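Local coordinates for protein fatty acid synthase 1, isoform A (Drosophila melanogaster, PDB 6FN6) that probably builds long-chain saturated fatty acids from acetyl-CoA and malonyl-CoA with NADPH, this piece being its dehydratase, enoylreductase and ketoreductase region, at residues E642-D647 and E683-V688; K710-A715 and D782-S787. All blocks are in the same frame, centred on the assembly; numbering follows the deposited sequence.

Interaction 1: E642-D647 and E683-V688; sequences EFAGRD and EEASTV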
ATOM      1  N   GLU A 642     -23.488 -21.659  -8.493  1.00 46.35           N
ATOM      2  CA  GLU A 642     -24.913 -21.370  -8.372  1.00 44.65           C
ATOM      3  C   GLU A 642     -25.710 -22.158  -9.400  1.00 45.11           C
ATOM      4  O   GLU A 642     -25.139 -22.733 -10.327  1.00 45.89           O
ATOM      5  CB  GLU A 642     -25.169 -19.872  -8.547  1.00 44.78           C
ATOM      6  CG  GLU A 642     -24.770 -19.344  -9.918  1.00 46.47           C
ATOM      7  CD  GLU A 642     -24.869 -17.834 -10.027  1.00 46.82           C
ATOM      8  OE1 GLU A 642     -25.797 -17.247  -9.433  1.00 46.42           O
ATOM      9  OE2 GLU A 642     -24.016 -17.234 -10.713  1.00 48.20           O
ATOM     10  N   PHE A 643     -27.030 -22.176  -9.241  1.00 39.63           N
ATOM     11  CA  PHE A 643     -27.893 -22.879 -10.181  1.00 40.21           C
ATOM     12  C   PHE A 643     -29.359 -22.492 -10.017  1.00 43.46           C
ATOM     13  O   PHE A 643     -29.779 -22.013  -8.964  1.00 45.28           O
ATOM     14  CB  PHE A 643     -27.755 -24.394 -10.006  1.00 39.82           C
ATOM     15  CG  PHE A 643     -28.346 -24.913  -8.723  1.00 40.51           C
ATOM     16  CD1 PHE A 643     -29.684 -25.264  -8.653  1.00 41.85           C
ATOM     17  CD2 PHE A 643     -27.566 -25.052  -7.587  1.00 41.36           C
ATOM     18  CE1 PHE A 643     -30.232 -25.739  -7.478  1.00 42.53           C
ATOM     19  CE2 PHE A 643     -28.110 -25.529  -6.410  1.00 40.81           C
ATOM     20  CZ  PHE A 643     -29.444 -25.872  -6.356  1.00 42.12           C
ATOM     21  N   ALA A 644     -30.128 -22.722 -11.074  1.00 52.82           N
ATOM     22  CA  ALA A 644     -31.580 -22.679 -11.004  1.00 55.65           C
ATOM     23  C   ALA A 644     -32.105 -24.074 -11.321  1.00 58.89           C
ATOM     24  O   ALA A 644     -31.646 -24.716 -12.267  1.00 59.79           O
ATOM     25  CB  ALA A 644     -32.143 -21.655 -11.971  1.00 53.91           C
ATOM     26  N   GLY A 645     -33.061 -24.543 -10.529  1.00 45.95           N
ATOM     27  CA  GLY A 645     -33.577 -25.886 -10.696  1.00 47.59           C
ATOM     28  C   GLY A 645     -34.840 -26.158  -9.906  1.00 53.73           C
ATOM     29  O   GLY A 645     -35.625 -25.249  -9.637  1.00 53.31           O
ATOM     30  N   ARG A 646     -35.033 -27.418  -9.533  1.00 71.08           N
ATOM     31  CA  ARG A 646     -36.226 -27.833  -8.807  1.00 77.21           C
ATOM     32  C   ARG A 646     -35.905 -28.406  -7.432  1.00 76.52           C
ATOM     33  O   ARG A 646     -34.873 -29.048  -7.231  1.00 74.93           O
ATOM     34  CB  ARG A 646     -37.016 -28.854  -9.625  1.00 76.97           C
ATOM     35  CG  ARG A 646     -37.653 -28.259 -10.867  1.00 76.82           C
ATOM     36  CD  ARG A 646     -38.581 -29.241 -11.554  1.00 75.81           C
ATOM     37  NE  ARG A 646     -39.154 -28.675 -12.771  1.00 75.39           N
ATOM     38  CZ  ARG A 646     -40.194 -27.844 -12.795  1.00 76.10           C
ATOM     39  NH1 ARG A 646     -40.644 -27.380 -13.952  1.00 76.43           N
ATOM     40  NH2 ARG A 646     -40.788 -27.473 -11.667  1.00 77.80           N
ATOM     41  N   ASP A 647     -36.810 -28.163  -6.491  1.00 89.82           N
ATOM     42  CA  ASP A 647     -36.663 -28.628  -5.120  1.00 94.53           C
ATOM     43  C   ASP A 647     -36.951 -30.125  -5.043  1.00 91.49           C
ATOM     44  O   ASP A 647     -37.400 -30.725  -6.020  1.00 91.55           O
ATOM     45  CB  ASP A 647     -37.613 -27.846  -4.206  1.00104.95           C
ATOM     46  CG  ASP A 647     -37.389 -28.132  -2.737  1.00111.93           C
ATOM     47  OD1 ASP A 647     -36.469 -27.529  -2.146  1.00112.29           O
ATOM     48  OD2 ASP A 647     -38.136 -28.959  -2.171  1.00116.34           O
ATOM     49  N   GLU A 683     -33.788 -20.063 -16.753  1.00 58.04           N
ATOM     50  CA  GLU A 683     -32.654 -19.468 -17.450  1.00 57.91           C
ATOM     51  C   GLU A 683     -32.329 -18.099 -16.858  1.00 59.31           C
ATOM     52  O   GLU A 683     -31.175 -17.793 -16.557  1.00 59.77           O
ATOM     53  CB  GLU A 683     -32.956 -19.360 -18.949  1.00 60.15           C
ATOM     54  CG  GLU A 683     -31.960 -18.541 -19.753  1.00 63.02           C
ATOM     55  CD  GLU A 683     -32.324 -18.476 -21.224  1.00 68.50           C
ATOM     56  OE1 GLU A 683     -32.103 -17.418 -21.853  1.00 71.67           O
ATOM     57  OE2 GLU A 683     -32.832 -19.487 -21.754  1.00 68.87           O
ATOM     58  N   GLU A 684     -33.358 -17.274 -16.703  1.00 63.76           N
ATOM     59  CA  GLU A 684     -33.198 -15.940 -16.146  1.00 66.81           C
ATOM     60  C   GLU A 684     -32.770 -15.990 -14.682  1.00 60.86           C
ATOM     61  O   GLU A 684     -31.808 -15.333 -14.283  1.00 61.15           O
ATOM     62  CB  GLU A 684     -34.508 -15.162 -16.273  1.00 75.37           C
ATOM     63  CG  GLU A 684     -34.811 -14.670 -17.677  1.00 82.54           C
ATOM     64  CD  GLU A 684     -36.201 -14.076 -17.795  1.00 86.34           C
ATOM     65  OE1 GLU A 684     -36.739 -13.604 -16.771  1.00 86.11           O
ATOM     66  OE2 GLU A 684     -36.758 -14.085 -18.911  1.00 88.78           O
ATOM     67  N   ALA A 685     -33.486 -16.779 -13.888  1.00 52.78           N
ATOM     68  CA  ALA A 685     -33.263 -16.831 -12.448  1.00 49.66           C
ATOM     69  C   ALA A 685     -31.832 -17.243 -12.104  1.00 47.93           C
ATOM     70  O   ALA A 685     -31.240 -16.723 -11.155  1.00 48.86           O
ATOM     71  CB  ALA A 685     -34.255 -17.786 -11.802  1.00 49.36           C
ATOM     72  N   SER A 686     -31.278 -18.165 -12.884  1.00 50.17           N
ATOM     73  CA  SER A 686     -29.944 -18.701 -12.627  1.00 50.36           C
ATOM     74  C   SER A 686     -28.874 -17.613 -12.560  1.00 48.85           C
ATOM     75  O   SER A 686     -27.810 -17.817 -11.974  1.00 48.68           O
ATOM     76  CB  SER A 686     -29.571 -19.722 -13.708  1.00 53.73           C
ATOM     77  OG  SER A 686     -29.602 -19.137 -14.999  1.00 55.24           O
ATOM     78  N   THR A 687     -29.152 -16.463 -13.166  1.00 44.39           N
ATOM     79  CA  THR A 687     -28.172 -15.384 -13.256  1.00 44.15           C
ATOM     80  C   THR A 687     -28.079 -14.542 -11.981  1.00 43.65           C
ATOM     81  O   THR A 687     -27.133 -13.774 -11.813  1.00 43.30           O
ATOM     82  CB  THR A 687     -28.496 -14.434 -14.424  1.00 45.81           C
ATOM     83  OG1 THR A 687     -29.703 -13.719 -14.137  1.00 46.91           O
ATOM     84  CG2 THR A 687     -28.672 -15.208 -15.718  1.00 46.76           C
ATOM     85  N   VAL A 688     -29.049 -14.689 -11.086  1.00 43.83           N
ATOM     86  CA  VAL A 688     -29.213 -13.748  -9.976  1.00 43.86           C
ATOM     87  C   VAL A 688     -28.345 -14.031  -8.740  1.00 42.74           C
ATOM     88  O   VAL A 688     -27.664 -13.129  -8.258  1.00 42.53           O
ATOM     89  CB  VAL A 688     -30.702 -13.683  -9.568  1.00 45.03           C
ATOM     90  CG1 VAL A 688     -30.891 -12.855  -8.301  1.00 46.93           C
ATOM     91  CG2 VAL A 688     -31.532 -13.112 -10.696  1.00 46.54           C
TER
HETATM   92  O   HOH W   1     -25.007 -14.654 -10.650  1.00 31.89           O
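Ser686 O lies over one face of the Glu642 carboxylate, 3.5 Å from Glu642 CD. Both it and the carboxylate are acceptors, so no bond joins them, and the donors come from elsewhere: Cys690 N to OE1 and Asn612 ND2 to OE2. Beyond the two oxygens sits a water, 2.8 Å from Glu642 OE2 and 2.6 Å from Thr687 O, placed to bridge the segments. With chi1 at 62°, Glu642 CG stands between its backbone N and carbonyl carbon, and the extended chain carries the acid out to the turn. Strand 642-646 here belongs to the beta-rich, probably GroES-like, part of the enoylreductase, and the type I turn from Ala685 to Val688 leads into helix 689-702. The amide of Cys690, in that helix's first turn, would probably favour a charged carboxylate. The apolar half is small: Ala644 CB meets Ser686 CB at 3.7 Å and Ala685 CB at 4.4 Å. Ser686 OG turns back to donate to Glu683 O (2.6 Å), coming from above that carbonyl's plane. Thr687 OG1 donates to Glu684 O at 2.7 Å and also bonds Leu866 N. Thr687 N gives Glu684 O its second bond.

Interaction 2: K710-A715 and D782-S787; sequences KILIHA and DLVLNS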
ATOM      1  N   LYS A 710     -21.927   9.145  -4.756  1.00 66.33           N
ATOM      2  CA  LYS A 710     -21.334   8.811  -6.046  1.00 66.17           C
ATOM      3  C   LYS A 710     -20.565   7.497  -5.944  1.00 57.73           C
ATOM      4  O   LYS A 710     -19.751   7.323  -5.037  1.00 56.94           O
ATOM      5  CB  LYS A 710     -20.398   9.925  -6.522  1.00 71.26           C
ATOM      6  CG  LYS A 710     -21.025  11.311  -6.581  1.00 76.87           C
ATOM      7  CD  LYS A 710     -19.965  12.372  -6.854  1.00 79.01           C
ATOM      8  CE  LYS A 710     -20.567  13.762  -6.955  1.00 85.09           C
ATOM      9  NZ  LYS A 710     -19.513  14.810  -7.060  1.00 89.00           N
ATOM     10  N   ILE A 711     -20.819   6.575  -6.866  1.00 52.56           N
ATOM     11  CA  ILE A 711     -20.105   5.299  -6.859  1.00 50.83           C
ATOM     12  C   ILE A 711     -19.491   5.001  -8.223  1.00 50.33           C
ATOM     13  O   ILE A 711     -20.121   5.200  -9.263  1.00 51.43           O
ATOM     14  CB  ILE A 711     -21.031   4.148  -6.426  1.00 50.83           C
ATOM     15  CG1 ILE A 711     -20.221   2.858  -6.264  1.00 49.01           C
ATOM     16  CG2 ILE A 711     -22.141   3.935  -7.451  1.00 52.08           C
ATOM     17  CD1 ILE A 711     -20.934   1.778  -5.471  1.00 48.84           C
ATOM     18  N   LEU A 712     -18.263   4.496  -8.199  1.00 49.14           N
ATOM     19  CA  LEU A 712     -17.568   4.084  -9.412  1.00 49.62           C
ATOM     20  C   LEU A 712     -17.625   2.572  -9.545  1.00 48.18           C
ATOM     21  O   LEU A 712     -16.969   1.852  -8.791  1.00 46.88           O
ATOM     22  CB  LEU A 712     -16.112   4.558  -9.392  1.00 49.37           C
ATOM     23  CG  LEU A 712     -15.228   4.080 -10.549  1.00 46.88           C
ATOM     24  CD1 LEU A 712     -15.770   4.562 -11.885  1.00 48.24           C
ATOM     25  CD2 LEU A 712     -13.790   4.539 -10.357  1.00 46.12           C
ATOM     26  N   ILE A 713     -18.426   2.099 -10.496  1.00 53.50           N
ATOM     27  CA  ILE A 713     -18.560   0.670 -10.759  1.00 50.02           C
ATOM     28  C   ILE A 713     -17.732   0.293 -11.979  1.00 50.14           C
ATOM     29  O   ILE A 713     -18.120   0.580 -13.114  1.00 49.70           O
ATOM     30  CB  ILE A 713     -20.031   0.256 -10.985  1.00 52.08           C
ATOM     31  CG1 ILE A 713     -20.960   0.898  -9.950  1.00 55.82           C
ATOM     32  CG2 ILE A 713     -20.160  -1.259 -10.979  1.00 49.68           C
ATOM     33  CD1 ILE A 713     -20.768   0.397  -8.547  1.00 56.62           C
ATOM     34  N   HIS A 714     -16.593  -0.348 -11.750  1.00 45.33           N
ATOM     35  CA  HIS A 714     -15.765  -0.821 -12.851  1.00 44.96           C
ATOM     36  C   HIS A 714     -16.407  -2.040 -13.507  1.00 45.00           C
ATOM     37  O   HIS A 714     -17.237  -2.717 -12.899  1.00 44.86           O
ATOM     38  CB  HIS A 714     -14.358  -1.166 -12.361  1.00 43.52           C
ATOM     39  CG  HIS A 714     -13.449   0.018 -12.243  1.00 43.67           C
ATOM     40  ND1 HIS A 714     -13.448   1.048 -13.160  1.00 44.86           N
ATOM     41  CD2 HIS A 714     -12.512   0.336 -11.321  1.00 42.88           C
ATOM     42  CE1 HIS A 714     -12.548   1.947 -12.807  1.00 44.75           C
ATOM     43  NE2 HIS A 714     -11.966   1.539 -11.693  1.00 43.56           N
ATOM     44  N   ALA A 715     -16.033  -2.297 -14.758  1.00 67.20           N
ATOM     45  CA  ALA A 715     -16.570  -3.424 -15.516  1.00 69.38           C
ATOM     46  C   ALA A 715     -18.091  -3.375 -15.539  1.00 71.10           C
ATOM     47  O   ALA A 715     -18.759  -4.336 -15.157  1.00 71.49           O
ATOM     48  CB  ALA A 715     -16.089  -4.741 -14.922  1.00 66.56           C
ATOM     49  N   ASP A 782     -17.719   8.433  -3.467  1.00 55.19           N
ATOM     50  CA  ASP A 782     -17.839   7.923  -2.102  1.00 56.20           C
ATOM     51  C   ASP A 782     -17.538   6.433  -1.999  1.00 48.86           C
ATOM     52  O   ASP A 782     -17.130   5.950  -0.944  1.00 48.22           O
ATOM     53  CB  ASP A 782     -19.239   8.194  -1.554  1.00 62.61           C
ATOM     54  CG  ASP A 782     -19.583   9.665  -1.547  1.00 67.34           C
ATOM     55  OD1 ASP A 782     -18.982  10.407  -0.740  1.00 67.29           O
ATOM     56  OD2 ASP A 782     -20.452  10.078  -2.343  1.00 69.63           O
ATOM     57  N   LEU A 783     -17.767   5.699  -3.084  1.00 48.49           N
ATOM     58  CA  LEU A 783     -17.463   4.274  -3.106  1.00 47.17           C
ATOM     59  C   LEU A 783     -16.861   3.869  -4.440  1.00 46.42           C
ATOM     60  O   LEU A 783     -17.174   4.448  -5.481  1.00 47.22           O
ATOM     61  CB  LEU A 783     -18.715   3.432  -2.846  1.00 47.70           C
ATOM     62  CG  LEU A 783     -19.607   3.788  -1.659  1.00 48.88           C
ATOM     63  CD1 LEU A 783     -20.884   4.446  -2.154  1.00 50.64           C
ATOM     64  CD2 LEU A 783     -19.918   2.558  -0.828  1.00 48.39           C
ATOM     65  N   VAL A 784     -15.998   2.860  -4.394  1.00 45.00           N
ATOM     66  CA  VAL A 784     -15.448   2.260  -5.597  1.00 44.31           C
ATOM     67  C   VAL A 784     -15.613   0.753  -5.494  1.00 43.39           C
ATOM     68  O   VAL A 784     -15.130   0.130  -4.548  1.00 42.52           O
ATOM     69  CB  VAL A 784     -13.968   2.641  -5.798  1.00 43.55           C
ATOM     70  CG1 VAL A 784     -13.411   2.001  -7.067  1.00 43.01           C
ATOM     71  CG2 VAL A 784     -13.809   4.151  -5.846  1.00 44.51           C
ATOM     72  N   LEU A 785     -16.311   0.173  -6.466  1.00 43.70           N
ATOM     73  CA  LEU A 785     -16.402  -1.276  -6.583  1.00 42.85           C
ATOM     74  C   LEU A 785     -15.428  -1.719  -7.662  1.00 42.08           C
ATOM     75  O   LEU A 785     -15.700  -1.568  -8.852  1.00 42.71           O
ATOM     76  CB  LEU A 785     -17.825  -1.714  -6.923  1.00 43.82           C
ATOM     77  CG  LEU A 785     -18.069  -3.225  -6.973  1.00 44.43           C
ATOM     78  CD1 LEU A 785     -17.866  -3.861  -5.600  1.00 43.00           C
ATOM     79  CD2 LEU A 785     -19.462  -3.525  -7.508  1.00 46.36           C
ATOM     80  N   ASN A 786     -14.290  -2.261  -7.239  1.00 44.37           N
ATOM     81  CA  ASN A 786     -13.181  -2.521  -8.152  1.00 40.56           C
ATOM     82  C   ASN A 786     -12.941  -4.011  -8.419  1.00 39.87           C
ATOM     83  O   ASN A 786     -12.901  -4.825  -7.493  1.00 38.58           O
ATOM     84  CB  ASN A 786     -11.901  -1.899  -7.595  1.00 39.78           C
ATOM     85  CG  ASN A 786     -10.735  -2.015  -8.550  1.00 39.41           C
ATOM     86  OD1 ASN A 786     -10.872  -1.761  -9.747  1.00 40.06           O
ATOM     87  ND2 ASN A 786      -9.578  -2.402  -8.028  1.00 38.54           N
ATOM     88  N   SER A 787     -12.781  -4.348  -9.698  1.00 49.34           N
ATOM     89  CA  SER A 787     -12.350  -5.680 -10.112  1.00 49.22           C
ATOM     90  C   SER A 787     -11.128  -5.569 -11.027  1.00 50.61           C
ATOM     91  O   SER A 787     -10.671  -6.563 -11.591  1.00 51.63           O
ATOM     92  CB  SER A 787     -13.477  -6.431 -10.823  1.00 50.71           C
ATOM     93  OG  SER A 787     -13.963  -5.697 -11.934  1.00 52.91           O
TER
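Leu712 is gripped through both its backbone polar atoms: its N donates to Leu783 O at 2.9 Å, and its O accepts from Leu785 N. Strands 710-713 and 783-786 run parallel, 4.7 Å apart at their closest, as neighbouring central strands of the six-stranded Rossmann-type sheet of the enoylreductase. The middle is packed on both faces. On one, Ile711 CG1 lies 3.8 Å from Leu783 CB, and Ile713 CD1 reaches Leu785 CB; on the other, Leu712 and Val784 lie side by side, pointing the same way. Strands 734-739 and 804-808 flank the pair, and all six of these side chains are buried. The ends are partly exposed and their side chains touch little. At one, Ala715 CB merely touches Ser787 OG. At the other, Lys710 NZ extends away, yet the backbone is well held: Lys710 O takes both Asp782 N and Leu783 N, and Asp782 OD2 uses its anti lone pair to accept from Lys710 N (3.0 Å, 169°). An alanine at Asp782 would remove this acceptor and is likely to leave the Lys710 amide without its mate, although the two bonds to Lys710 O would remain. Just past strand 710-713 stands the His714 ring, with Leu712 CG above one face, offset toward the rim. Asn786 OD1, which accepts from Leu788 N, lies at the ring edge near CD2, where a polarised C-H may add a weak attraction; Glu808 takes Asn786 ND2. Thr738 and Ser796 bond the two ring nitrogens, so hydroxyls fix the imidazole's rotation.

Interactions 1 and 2 follow in series along the chain and both belong to the enoylreductase, but to its two different halves: residues 642-647 and 683-688 to the beta-rich half, residues 710-715 and 782-787 to the nucleotide-binding half. Their centres are 27 Å apart and their nearest atoms about 13 Å, so they do not touch. Helix 689-702, which starts just after segment 683-688, leads on toward strand 710-713 and so links the two. In medium-chain reductases the cofactor and substrate meet in the cleft between such halves; the glycine-rich turn at Gly716, Gly718 and Gly721 is consistent with NADPH binding beside interaction 2. The predicted dehydratase residues His24 and Asp175 lie away from both.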